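Local coordinates for nucleocapsid protein (Sin Nombre virus, PDB 2IC6) that probably packages the viral RNA genome and has an N-terminal region that folds as an antiparallel coiled coil, at residues A[24-27]-A[28-32]; A[40-43]-A[44-48]. The protein carries 1 engineered substitution. One frame throughout, in Å; residues are numbered along the deposited sequence. Where two conformers were deposited one is given.

Contact 1 (A[24-27]-A[28-32]); sequences TRQK and LKDAE
Thr24 O accepts the backbone N-H of Leu28, the first of four successive i to i+4 bonds in this stretch of about two and a half alpha-helical turns. The hydroxyl of Thr24 turns back along the helix to Arg20 O. Arg25 O takes Lys29 N, and CG of Lys29 also rests against that carbonyl oxygen, 3.3 Å away. The guanidinium of Arg25 approaches Leu28 CD2 obliquely and forms its salt bridge with Glu58. Gln26 makes the side-chain bond: its chain bends at chi2 (61°), and NE2 donates to Asp30 OD2 at 3.1 Å. The acceptor lies in the amide plane, but the donor stands above the carboxylate plane, the two planes being 50° apart. At the other end of the amide, a water donates to Gln26 OE1 at 2.7 Å and accepts from Lys29 NZ at 3.0 Å. Gln26 thus links i+3 through water and i+4 directly, and bonds at both ends of the amide fix its rotation. Lys27 adds the bond from Ala31 N to its O. All this lies on helix 6-37 of the antiparallel coiled coil, where Thr24 packs on Ala53 and Leu57 of helix 41-74, and buried Leu28 on Leu47 and Arg51.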
ATOM      1  N   THR A  24      -5.975  -2.688  -2.080  1.00  9.20           N
ATOM      2  CA  THR A  24      -6.273  -1.428  -1.416  1.00  9.50           C
ATOM      3  C   THR A  24      -6.354  -0.291  -2.408  1.00  8.60           C
ATOM      4  O   THR A  24      -7.196   0.612  -2.282  1.00  9.54           O
ATOM      5  CB  THR A  24      -5.330  -1.153  -0.265  0.70 10.69           C
ATOM      6  OG1 THR A  24      -5.286  -2.295   0.602  0.70 11.83           O
ATOM      7  CG2 THR A  24      -5.899  -0.071   0.605  0.70 15.84           C
ATOM      8  N   ARG A  25      -5.501  -0.287  -3.420  1.00  8.59           N
ATOM      9  CA  ARG A  25      -5.575   0.734  -4.459  1.00  9.18           C
ATOM     10  C   ARG A  25      -6.860   0.621  -5.254  1.00  9.28           C
ATOM     11  O   ARG A  25      -7.399   1.658  -5.681  1.00 10.04           O
ATOM     12  CB  ARG A  25      -4.339   0.721  -5.367  1.00  9.07           C
ATOM     13  CG  ARG A  25      -3.200   1.513  -4.855  1.00 12.18           C
ATOM     14  CD  ARG A  25      -2.011   1.654  -5.815  1.00 14.20           C
ATOM     15  NE  ARG A  25      -1.095   2.808  -5.448  1.00 13.96           N
ATOM     16  CZ  ARG A  25      -1.402   4.096  -5.597  1.00 14.57           C
ATOM     17  NH1 ARG A  25      -0.629   5.003  -5.113  1.00 16.09           N
ATOM     18  NH2 ARG A  25      -2.509   4.495  -6.273  1.00 16.60           N
ATOM     19  N   GLN A  26      -7.388  -0.565  -5.463  1.00  9.15           N
ATOM     20  CA  GLN A  26      -8.688  -0.669  -6.149  1.00  9.68           C
ATOM     21  C   GLN A  26      -9.776  -0.033  -5.299  1.00  9.71           C
ATOM     22  O   GLN A  26     -10.635   0.687  -5.791  1.00 10.27           O
ATOM     23  CB  GLN A  26      -9.012  -2.127  -6.510  1.00 10.22           C
ATOM     24  CG  GLN A  26     -10.327  -2.196  -7.236  1.00 12.54           C
ATOM     25  CD  GLN A  26     -10.342  -1.428  -8.517  1.00 14.77           C
ATOM     26  OE1 GLN A  26      -9.453  -1.572  -9.328  1.00 17.75           O
ATOM     27  NE2 GLN A  26     -11.343  -0.586  -8.708  1.00 19.96           N
ATOM     28  N   LYS A  27      -9.748  -0.304  -3.999  1.00  9.20           N
ATOM     29  CA  LYS A  27     -10.700   0.313  -3.085  1.00  9.85           C
ATOM     30  C   LYS A  27     -10.565   1.845  -3.089  1.00  8.99           C
ATOM     31  O   LYS A  27     -11.548   2.563  -3.019  1.00 10.35           O
ATOM     32  CB  LYS A  27     -10.517  -0.281  -1.671  1.00 10.17           C
ATOM     33  CG  LYS A  27     -10.876  -1.746  -1.551  1.00 11.51           C
ATOM     34  CD  LYS A  27     -10.415  -2.322  -0.242  1.00 13.89           C
ATOM     35  CE  LYS A  27     -10.810  -3.721  -0.049  0.80 18.41           C
ATOM     36  NZ  LYS A  27     -12.095  -3.665   0.683  0.80 18.52           N
ATOM     37  N   LEU A  28      -9.330   2.336  -3.192  1.00  8.74           N
ATOM     38  CA  LEU A  28      -9.119   3.762  -3.337  1.00  8.63           C
ATOM     39  C   LEU A  28      -9.725   4.302  -4.622  1.00  9.11           C
ATOM     40  O   LEU A  28     -10.388   5.342  -4.593  1.00  9.83           O
ATOM     41  CB  LEU A  28      -7.606   4.061  -3.263  1.00  9.21           C
ATOM     42  CG  LEU A  28      -7.211   5.495  -3.549  1.00  9.76           C
ATOM     43  CD1 LEU A  28      -7.880   6.453  -2.582  1.00 10.40           C
ATOM     44  CD2 LEU A  28      -5.709   5.623  -3.548  1.00 12.26           C
ATOM     45  N   LYS A  29      -9.517   3.618  -5.744  1.00 10.30           N
ATOM     46  CA  LYS A  29     -10.083   4.075  -7.021  1.00 11.61           C
ATOM     47  C   LYS A  29     -11.594   4.176  -6.911  1.00 13.23           C
ATOM     48  O   LYS A  29     -12.177   5.157  -7.398  1.00 15.31           O
ATOM     49  CB  LYS A  29      -9.678   3.125  -8.151  1.00 12.80           C
ATOM     50  CG  LYS A  29      -8.214   3.190  -8.470  1.00 14.73           C
ATOM     51  CD  LYS A  29      -7.779   2.170  -9.590  1.00 17.55           C
ATOM     52  CE  LYS A  29      -6.304   2.032  -9.724  1.00 19.65           C
ATOM     53  NZ  LYS A  29      -6.113   1.189 -10.915  1.00 22.92           N
ATOM     54  N   ASP A  30     -12.235   3.196  -6.279  1.00 12.43           N
ATOM     55  CA  ASP A  30     -13.676   3.239  -6.097  1.00 14.07           C
ATOM     56  C   ASP A  30     -14.060   4.482  -5.289  1.00 12.73           C
ATOM     57  O   ASP A  30     -15.053   5.175  -5.601  1.00 13.88           O
ATOM     58  CB  ASP A  30     -14.144   1.995  -5.250  1.00 17.09           C
ATOM     59  CG  ASP A  30     -13.909   0.566  -5.807  1.00 19.89           C
ATOM     60  OD1 ASP A  30     -13.981  -0.462  -4.998  1.00 24.31           O
ATOM     61  OD2 ASP A  30     -13.759   0.418  -6.969  1.00 23.36           O
ATOM     62  N   ALA A  31     -13.338   4.728  -4.181  1.00 10.87           N
ATOM     63  CA  ALA A  31     -13.681   5.859  -3.322  1.00 10.09           C
ATOM     64  C   ALA A  31     -13.425   7.198  -4.044  1.00 10.79           C
ATOM     65  O   ALA A  31     -14.226   8.147  -3.833  1.00 11.58           O
ATOM     66  CB  ALA A  31     -12.881   5.791  -2.040  1.00 10.38           C
ATOM     67  N   GLU A  32     -12.388   7.301  -4.853  1.00 11.11           N
ATOM     68  CA  GLU A  32     -12.121   8.566  -5.566  1.00 12.82           C
ATOM     69  C   GLU A  32     -13.234   8.887  -6.528  1.00 14.04           C
ATOM     70  O   GLU A  32     -13.663  10.007  -6.644  1.00 15.25           O
ATOM     71  CB  GLU A  32     -10.885   8.376  -6.448  1.00 16.06           C
ATOM     72  CG  GLU A  32      -9.713   8.253  -5.796  1.00 17.12           C
ATOM     73  CD  GLU A  32      -8.676   7.857  -6.795  1.00 18.25           C
ATOM     74  OE1 GLU A  32      -8.823   7.193  -7.830  1.00 25.91           O
ATOM     75  OE2 GLU A  32      -7.643   8.280  -6.494  1.00 23.39           O
TER
HETATM   76  O   HOH W   1      -6.776  -1.611  -9.941  1.00 18.43           O

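Contact 2 (A[40-43]-A[44-48]); sequences DDVN and KSTLQ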
ATOM      1  N   ASP A  40     -19.745  14.407  -0.986  1.00 14.43           N
ATOM      2  CA  ASP A  40     -20.392  14.594   0.315  1.00 14.66           C
ATOM      3  C   ASP A  40     -19.467  14.154   1.432  1.00 13.68           C
ATOM      4  O   ASP A  40     -18.400  13.563   1.220  1.00 13.58           O
ATOM      5  CB  ASP A  40     -21.795  13.945   0.402  1.00 14.61           C
ATOM      6  CG  ASP A  40     -21.821  12.446   0.434  1.00 14.30           C
ATOM      7  OD1 ASP A  40     -20.867  11.736   0.556  1.00 14.15           O
ATOM      8  OD2 ASP A  40     -22.994  11.940   0.377  1.00 16.72           O
ATOM      9  N   ASP A  41     -19.849  14.471   2.649  1.00 14.58           N
ATOM     10  CA  ASP A  41     -18.960  14.259   3.759  1.00 14.13           C
ATOM     11  C   ASP A  41     -18.631  12.794   3.945  1.00 12.94           C
ATOM     12  O   ASP A  41     -17.476  12.451   4.273  1.00 14.53           O
ATOM     13  CB  ASP A  41     -19.516  14.795   5.090  1.00 17.27           C
ATOM     14  CG  ASP A  41     -19.618  16.290   5.122  1.00 23.22           C
ATOM     15  OD1 ASP A  41     -19.002  16.934   4.237  1.00 29.20           O
ATOM     16  OD2 ASP A  41     -20.358  16.815   5.998  1.00 30.22           O
ATOM     17  N   VAL A  42     -19.626  11.909   3.808  1.00 11.99           N
ATOM     18  CA  VAL A  42     -19.351  10.492   3.979  1.00 12.04           C
ATOM     19  C   VAL A  42     -18.378   9.997   2.909  1.00 10.81           C
ATOM     20  O   VAL A  42     -17.442   9.245   3.211  1.00 11.01           O
ATOM     21  CB  VAL A  42     -20.662   9.694   3.961  1.00 11.99           C
ATOM     22  CG1 VAL A  42     -20.422   8.165   3.882  1.00 12.95           C
ATOM     23  CG2 VAL A  42     -21.508  10.092   5.227  1.00 12.95           C
ATOM     24  N   ASN A  43     -18.613  10.339   1.656  1.00 10.37           N
ATOM     25  CA  ASN A  43     -17.706   9.939   0.588  1.00 11.05           C
ATOM     26  C   ASN A  43     -16.309  10.504   0.776  1.00 10.44           C
ATOM     27  O   ASN A  43     -15.315   9.777   0.556  1.00 10.27           O
ATOM     28  CB  ASN A  43     -18.243  10.347  -0.801  1.00 11.94           C
ATOM     29  CG  ASN A  43     -19.387   9.494  -1.282  1.00 11.50           C
ATOM     30  OD1 ASN A  43     -19.623   8.384  -0.751  1.00 12.10           O
ATOM     31  ND2 ASN A  43     -20.125   9.989  -2.234  1.00 13.86           N
ATOM     32  N   LYS A  44     -16.181  11.745   1.278  1.00 10.70           N
ATOM     33  CA  LYS A  44     -14.852  12.308   1.548  1.00 12.23           C
ATOM     34  C   LYS A  44     -14.149  11.563   2.671  1.00 11.79           C
ATOM     35  O   LYS A  44     -12.948  11.353   2.611  1.00 12.39           O
ATOM     36  CB  LYS A  44     -14.948  13.806   1.762  1.00 14.52           C
ATOM     37  CG  LYS A  44     -15.290  14.537   0.433  1.00 16.87           C
ATOM     38  CD  LYS A  44     -15.266  16.072   0.524  1.00 19.96           C
ATOM     39  CE  LYS A  44     -13.808  16.712   0.456  1.00 26.05           C
ATOM     40  NZ  LYS A  44     -13.549  18.207   0.445  1.00 23.55           N
ATOM     41  N   SER A  45     -14.906  11.131   3.694  1.00 12.06           N
ATOM     42  CA  SER A  45     -14.310  10.380   4.748  1.00 12.63           C
ATOM     43  C   SER A  45     -13.834   8.993   4.275  1.00 11.19           C
ATOM     44  O   SER A  45     -12.722   8.544   4.623  1.00 11.41           O
ATOM     45  CB  SER A  45     -15.272  10.282   5.927  0.60 14.11           C
ATOM     46  OG  SER A  45     -14.753   9.440   6.919  0.60 17.60           O
ATOM     47  N   THR A  46     -14.609   8.311   3.458  1.00 10.57           N
ATOM     48  CA  THR A  46     -14.215   7.031   2.917  1.00  9.95           C
ATOM     49  C   THR A  46     -12.899   7.214   2.143  1.00  9.44           C
ATOM     50  O   THR A  46     -11.969   6.436   2.265  1.00  9.56           O
ATOM     51  CB  THR A  46     -15.298   6.498   1.961  1.00  9.85           C
ATOM     52  OG1 THR A  46     -16.548   6.392   2.638  1.00 11.49           O
ATOM     53  CG2 THR A  46     -14.910   5.146   1.353  1.00 11.26           C
ATOM     54  N   LEU A  47     -12.863   8.243   1.326  1.00  9.66           N
ATOM     55  CA  LEU A  47     -11.677   8.538   0.530  1.00  9.67           C
ATOM     56  C   LEU A  47     -10.434   8.818   1.405  1.00  9.03           C
ATOM     57  O   LEU A  47      -9.343   8.284   1.122  1.00  9.14           O
ATOM     58  CB  LEU A  47     -11.961   9.721  -0.390  1.00  9.18           C
ATOM     59  CG  LEU A  47     -10.825  10.150  -1.307  1.00 10.30           C
ATOM     60  CD1 LEU A  47     -10.320   8.981  -2.178  1.00 11.64           C
ATOM     61  CD2 LEU A  47     -11.255  11.381  -2.106  1.00 13.13           C
ATOM     62  N   GLN A  48     -10.599   9.622   2.428  1.00  9.95           N
ATOM     63  CA  GLN A  48      -9.512   9.911   3.351  1.00 10.27           C
ATOM     64  C   GLN A  48      -8.933   8.622   3.909  1.00  9.44           C
ATOM     65  O   GLN A  48      -7.712   8.456   3.977  1.00 10.15           O
ATOM     66  CB  GLN A  48     -10.037  10.801   4.422  1.00 12.50           C
ATOM     67  CG  GLN A  48      -9.084  11.237   5.519  1.00 14.80           C
ATOM     68  CD  GLN A  48      -9.774  12.129   6.604  1.00 16.28           C
ATOM     69  OE1 GLN A  48     -11.034  12.215   6.705  1.00 19.77           O
ATOM     70  NE2 GLN A  48      -8.945  12.705   7.472  1.00 18.00           N
TER
HETATM   71  O   HOH W   2     -18.574   6.363   0.679  1.00 12.69           O
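Lys44 N donates to Asp40 O at 2.9 Å and begins the i to i+4 bonding of helix 41-74. The next bonds run from Ser45 N to Asp41 O, Thr46 N to Val42 O and Leu47 N to Asn43 O. Asp40 itself precedes the helix as its N-cap. A chi1 of 71° swings its carboxylate back over the first turn, where OD1 accepts Asn43 N at 2.9 Å, meeting an amide of the first turn that has no preceding carbonyl within the helix. The negative carboxylate at this helix start probably also interacts favourably with the helix dipole. This capped turn opens the second arm of the antiparallel helical hairpin, directly after the short link from helix 6-37. Beyond the cap, a water joins two side chains one turn apart: it donates to Asn43 OD1 at 2.7 Å and lies 2.8 Å from Thr46 OG1 in a second hydrogen bond. The opposite end of the Asn43 amide, ND2, bonds Asp38 O, so the amide is held at both ends and ties the turn to the preceding link. With chi1 at -58°, Thr46 OG1 sits beside its own backbone N, which brings it to 3.0 Å from Val42 O. The aliphatic start of Lys44 lies against the first carbonyl, CG being 3.4 Å from Asp40 O. Buried Leu47 turns to helix 6-37 and packs on Glu32 and Val35, and Asn43 also touches Val35.

How the contacts relate
From the N terminus, helix 6-37 carries contact 1 in its second half, the chain reverses through a short link, and contact 2 lies at the very start of helix 41-74. Each contact joins adjoining segments of one helix and encloses no loop; contact 1 ends before contact 2 begins, so they neither nest nor cross. The hairpin nevertheless brings them face to face, their centres about 12 Å apart. Leu28 CD1 meets Leu47 CD1 at 3.5 Å, Glu32 CG touches the same methyl at 3.7 Å, and Ala31 CB packs on Thr46 CG2. This seam of aliphatic carbons joins the two arms of the coiled coil near the turn.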